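199aa long hypothetical Trp repressor binding protein (Sulfolobus tokodaii, PDB 2ZKI) is of unknown function but probably, as a WrbA-like member of the flavodoxin clan, binds FMN and may reduce quinones with NAD(P)H. Local coordinates at residues Glu34-Arg39 and Leu65-Trp70; Ser78-Gly83 and Thr114-Val119. All blocks are in the same frame, centred on the assembly; numbering follows the deposited sequence.

The contacts illustrate how one parallel sheet of a flavodoxin-like fold is packed at its edge and opens into loops at its C-terminal end. Contact 1 packs an edge strand of the sheet, 34-39, against the short helix 65-70 at the surface; contact 2, buried, lies where strands 73-79 and 109-115 run out into loops. Their centres are 24 Å apart, on opposite sides of the chain's centre, their nearest atoms about 9 Å. Helix 65-70 leads into strand 73-79. Contact 2 occupies the end where relatives hold FMN, with a sulfate about 3 Å from the Pro79 side chain; contact 1 has two sulfates, at Lys36 and at Arg69, and all probably come from the crystallisation liquor.

Contact 1. Residues Glu34-Arg39 and Leu65-Trp70. With SO4 (sulfate ion), chain N; SO4 (sulfate ion), chain J.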
# COMPACT_ATOMS: atom_id res chain seq x y z
N GLU A 34 -7.90 29.81 -9.10
CA GLU A 34 -6.57 30.32 -9.44
C GLU A 34 -5.58 29.16 -9.39
O GLU A 34 -5.49 28.45 -8.39
CB GLU A 34 -6.15 31.44 -8.49
CG GLU A 34 -6.99 32.72 -8.60
CD GLU A 34 -6.86 33.41 -9.95
OE1 GLU A 34 -5.71 33.67 -10.38
OE2 GLU A 34 -7.90 33.71 -10.57
N VAL A 35 -4.84 28.98 -10.49
CA VAL A 35 -3.94 27.84 -10.62
C VAL A 35 -2.47 28.25 -10.77
O VAL A 35 -2.11 28.96 -11.71
CB VAL A 35 -4.34 26.93 -11.82
CG1 VAL A 35 -3.37 25.77 -11.98
CG2 VAL A 35 -5.76 26.41 -11.64
N LYS A 36 -1.65 27.80 -9.82
CA LYS A 36 -0.20 27.91 -9.93
C LYS A 36 0.40 26.54 -10.24
O LYS A 36 0.25 25.60 -9.46
CB LYS A 36 0.41 28.48 -8.64
CG LYS A 36 0.25 29.98 -8.46
CD LYS A 36 0.84 30.44 -7.13
CE LYS A 36 0.52 31.90 -6.83
NZ LYS A 36 1.21 32.87 -7.73
N ILE A 37 1.06 26.44 -11.39
CA ILE A 37 1.77 25.22 -11.77
C ILE A 37 3.25 25.37 -11.40
O ILE A 37 3.93 26.27 -11.89
CB ILE A 37 1.61 24.91 -13.29
CG1 ILE A 37 0.15 24.59 -13.61
CG2 ILE A 37 2.52 23.75 -13.70
CD1 ILE A 37 -0.19 24.63 -15.10
N ARG A 38 3.71 24.49 -10.52
CA ARG A 38 5.08 24.54 -10.02
C ARG A 38 5.76 23.17 -10.13
O ARG A 38 5.10 22.14 -9.99
CB ARG A 38 5.11 24.99 -8.56
CG ARG A 38 4.41 26.32 -8.24
CD ARG A 38 5.29 27.53 -8.52
NE ARG A 38 4.96 28.16 -9.79
CZ ARG A 38 4.25 29.28 -9.92
NH1 ARG A 38 3.78 29.91 -8.85
NH2 ARG A 38 4.01 29.77 -11.12
N ARG A 39 7.07 23.18 -10.36
CA ARG A 39 7.88 21.96 -10.36
C ARG A 39 8.88 21.96 -9.20
O ARG A 39 9.11 22.99 -8.57
CB ARG A 39 8.59 21.75 -11.71
CG ARG A 39 9.38 22.94 -12.24
CD ARG A 39 10.82 22.94 -11.77
NE ARG A 39 11.63 23.94 -12.47
CZ ARG A 39 12.45 23.67 -13.48
NH1 ARG A 39 13.13 24.66 -14.05
NH2 ARG A 39 12.60 22.43 -13.93
N LEU A 65 8.00 27.13 -0.44
CA LEU A 65 7.16 26.79 0.71
C LEU A 65 5.99 27.76 0.90
O LEU A 65 5.03 27.44 1.60
CB LEU A 65 8.01 26.69 1.98
CG LEU A 65 9.00 25.52 2.10
CD1 LEU A 65 10.00 25.78 3.21
CD2 LEU A 65 8.28 24.19 2.31
N ASP A 66 6.07 28.93 0.28
CA ASP A 66 4.97 29.89 0.26
C ASP A 66 3.81 29.38 -0.60
O ASP A 66 2.64 29.64 -0.29
CB ASP A 66 5.44 31.26 -0.25
CG ASP A 66 6.27 32.01 0.77
OD1 ASP A 66 5.88 32.06 1.96
OD2 ASP A 66 7.32 32.57 0.38
N ASP A 67 4.15 28.66 -1.66
CA ASP A 67 3.16 28.07 -2.57
C ASP A 67 2.24 27.06 -1.87
O ASP A 67 1.07 26.93 -2.23
CB ASP A 67 3.86 27.40 -3.76
CG ASP A 67 4.52 28.40 -4.70
OD1 ASP A 67 5.55 28.05 -5.31
OD2 ASP A 67 4.01 29.54 -4.83
N MET A 68 2.78 26.36 -0.88
CA MET A 68 2.02 25.40 -0.09
C MET A 68 1.06 26.10 0.87
O MET A 68 -0.04 25.62 1.13
CB MET A 68 2.96 24.47 0.68
CG MET A 68 4.03 23.77 -0.17
SD MET A 68 3.39 22.50 -1.27
CE MET A 68 3.01 21.19 -0.11
N ARG A 69 1.49 27.25 1.40
CA ARG A 69 0.66 28.06 2.29
C ARG A 69 -0.47 28.74 1.51
O ARG A 69 -1.59 28.87 2.00
CB ARG A 69 1.50 29.12 3.00
CG ARG A 69 2.55 28.58 3.95
CD ARG A 69 3.37 29.72 4.54
NE ARG A 69 4.34 29.24 5.52
CZ ARG A 69 5.64 29.08 5.29
NH1 ARG A 69 6.15 29.36 4.09
NH2 ARG A 69 6.43 28.64 6.25
N TRP A 70 -0.14 29.18 0.29
CA TRP A 70 -1.06 29.87 -0.61
C TRP A 70 -2.26 29.00 -0.99
O TRP A 70 -3.40 29.46 -0.96
CB TRP A 70 -0.30 30.31 -1.86
CG TRP A 70 -1.15 30.83 -2.98
CD1 TRP A 70 -1.66 32.09 -3.11
CD2 TRP A 70 -1.58 30.11 -4.15
NE1 TRP A 70 -2.38 32.20 -4.27
CE2 TRP A 70 -2.35 30.99 -4.93
CE3 TRP A 70 -1.39 28.79 -4.60
CZ2 TRP A 70 -2.93 30.61 -6.15
CZ3 TRP A 70 -1.97 28.41 -5.81
CH2 TRP A 70 -2.73 29.32 -6.57
S SO4 N . 9.40 30.00 4.84
O1 SO4 N . 8.54 30.84 4.01
O2 SO4 N . 10.74 29.97 4.25
O3 SO4 N . 9.47 30.55 6.19
O4 SO4 N . 8.87 28.65 4.90
S SO4 J . 2.04 31.82 -12.26
O1 SO4 J . 1.25 32.68 -13.13
O2 SO4 J . 1.74 30.42 -12.56
O3 SO4 J . 3.46 32.07 -12.49
O4 SO4 J . 1.72 32.10 -10.86
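At the edge of a flavodoxin-like sheet, where the short helix 65-70 packs against strand 34-39, Lys36 lies across the indole of Trp70. The segments run roughly antiparallel, at 152°. Trp70 CG stands opposite the backbone N (chi1 170°), which sends the ring out to the strand. There Lys36 CD sits 3.6 Å from the centroid of the six-membered ring, a CH-pi contact over the face, and CE follows at 3.6 Å from Trp70 CE2. The ammonium passes beyond: its cation-pi approach is long and at most weak, while Lys36 NZ donates to O4 of a sulfate at 3.3 Å. At the far rim of the indole, Glu34 O approaches Trp70 CH2 obliquely.

Further along, Arg38 crosses Asp67 at about a right angle, Arg38 CD lying 3.3 Å from Asp67 OD1. Their opposite charges are beyond salt-bridge range, Arg38 NH1 being 4.0 Å from Asp67 OD2, and any attraction is probably modest; Asp67 OD1 is held by the backbone N of Thr64. The Lys36 stem on the Trp70 ring thus carries most of the packing, in the alpha/beta layering by which a helix flanks the edge strand of a flavodoxin-like sheet.

Contact 2. Residues Ser78-Gly83 and Thr114-Val119; sequences SPTRYG and TEASTV
Thr114 turns its hydroxyl to the side opposite its own backbone N (chi1 -168°) and Thr80 does the same (chi1 -165°), yet the two rotations serve different ends. In Thr114 the turn aims OG1 at the neighbouring strand, where it donates to Ser78 O at 2.7 Å, within the carbonyl plane, adding a side-chain bond where the strands are weakly paired. In Thr80 the turn takes OG1 off to Thr126 OG1 and sets the methyl against the other segment: CG2 rests 3.6 Å from Ala116 CB and also touches Glu115 O.

That same carbonyl receives the straight backbone bond of the contact, Thr80 N to Glu115 O, 2.8 Å long with an angle of 170° at the hydrogen. Pro79, which has no N-H to offer, contributes its ring instead: its CB is met by Glu115 OE1 at 3.4 Å, the glutamate chain, bent at chi2, bringing its carboxylate alongside the proline. Ser78 OG donates to Pro79 O at 3.0 Å from above the carbonyl plane and is also hydrogen-bonded to Ala86 N, which ties the strand end to the loop ahead of helix 87-94. A weak bond from Gly83 N to Thr80 OG1 spans the loop.

Both loops then reach neighbouring subunits. Tyr82 meets Phe137 of a second subunit edge-to-face, and Thr118 OG1 bonds to Tyr146 OH of a third. Outside the two segments, a sulfate ion pairs with Arg81 NH2.

Loops at the C-terminal ends of adjacent parallel strands, the first here reading Ser-Pro-Thr-Arg-Tyr-Gly, are typical of the flavodoxin-like fold; in WrbA relatives the equivalent loops bind FMN, and here they probably line the same pocket.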
# COMPACT_ATOMS: atom_id res chain seq x y z
N SER A 78 4.00 12.88 -10.14
CA SER A 78 5.36 12.43 -10.44
C SER A 78 5.30 11.18 -11.32
O SER A 78 4.44 10.33 -11.11
CB SER A 78 6.12 12.09 -9.15
OG SER A 78 7.28 11.32 -9.42
N PRO A 79 6.22 11.07 -12.29
CA PRO A 79 6.31 9.82 -13.05
C PRO A 79 6.76 8.69 -12.13
O PRO A 79 7.56 8.91 -11.22
CB PRO A 79 7.39 10.12 -14.10
CG PRO A 79 8.19 11.24 -13.54
CD PRO A 79 7.22 12.06 -12.74
N THR A 80 6.22 7.49 -12.35
CA THR A 80 6.52 6.36 -11.49
C THR A 80 8.02 6.07 -11.43
O THR A 80 8.71 6.08 -12.45
CB THR A 80 5.74 5.08 -11.91
OG1 THR A 80 5.79 4.12 -10.85
CG2 THR A 80 6.32 4.47 -13.17
N ARG A 81 8.51 5.84 -10.21
CA ARG A 81 9.88 5.39 -10.01
C ARG A 81 9.87 4.12 -9.17
O ARG A 81 10.17 4.14 -7.97
CB ARG A 81 10.75 6.49 -9.40
CG ARG A 81 11.03 7.67 -10.33
CD ARG A 81 11.80 7.25 -11.58
NE ARG A 81 11.34 7.97 -12.77
CZ ARG A 81 11.95 9.02 -13.31
NH1 ARG A 81 13.06 9.51 -12.77
NH2 ARG A 81 11.44 9.59 -14.39
N TYR A 82 9.51 3.02 -9.83
CA TYR A 82 9.43 1.68 -9.23
C TYR A 82 8.37 1.62 -8.13
O TYR A 82 8.61 1.11 -7.03
CB TYR A 82 10.81 1.21 -8.75
CG TYR A 82 11.92 1.55 -9.73
CD1 TYR A 82 12.86 2.54 -9.44
CD2 TYR A 82 12.00 0.90 -10.96
CE1 TYR A 82 13.87 2.85 -10.35
CE2 TYR A 82 13.01 1.21 -11.87
CZ TYR A 82 13.93 2.19 -11.56
OH TYR A 82 14.92 2.50 -12.46
N GLY A 83 7.19 2.15 -8.45
CA GLY A 83 6.03 2.09 -7.56
C GLY A 83 5.92 3.26 -6.60
O GLY A 83 4.91 3.40 -5.90
N THR A 114 0.13 10.36 -12.00
CA THR A 114 1.40 9.70 -12.31
C THR A 114 1.49 9.29 -13.79
O THR A 114 0.59 9.60 -14.58
CB THR A 114 1.65 8.49 -11.36
OG1 THR A 114 3.00 8.04 -11.50
CG2 THR A 114 0.69 7.33 -11.64
N GLU A 115 2.58 8.62 -14.14
CA GLU A 115 2.84 8.20 -15.51
C GLU A 115 3.76 6.98 -15.49
O GLU A 115 4.68 6.91 -14.67
CB GLU A 115 3.49 9.35 -16.30
CG GLU A 115 3.90 9.03 -17.74
CD GLU A 115 5.34 8.52 -17.86
OE1 GLU A 115 6.22 9.04 -17.14
OE2 GLU A 115 5.59 7.60 -18.67
N ALA A 116 3.49 6.03 -16.37
CA ALA A 116 4.33 4.83 -16.51
C ALA A 116 4.44 4.41 -17.97
O ALA A 116 3.49 4.58 -18.75
CB ALA A 116 3.78 3.70 -15.66
N SER A 117 5.59 3.85 -18.33
CA SER A 117 5.84 3.41 -19.70
C SER A 117 5.09 2.12 -20.06
O SER A 117 4.53 2.01 -21.16
CB SER A 117 7.34 3.26 -19.95
OG SER A 117 7.95 2.45 -18.96
N THR A 118 5.07 1.15 -19.14
CA THR A 118 4.37 -0.12 -19.35
C THR A 118 2.94 -0.09 -18.81
O THR A 118 2.63 0.69 -17.90
CB THR A 118 5.13 -1.31 -18.71
OG1 THR A 118 5.30 -1.07 -17.31
CG2 THR A 118 6.49 -1.50 -19.36
N VAL A 119 2.09 -0.96 -19.35
CA VAL A 119 0.64 -0.97 -19.06
C VAL A 119 0.27 -1.12 -17.57
O VAL A 119 -0.68 -0.50 -17.10
CB VAL A 119 -0.13 -1.98 -19.97
CG1 VAL A 119 0.22 -3.43 -19.63
CG2 VAL A 119 -1.64 -1.75 -19.92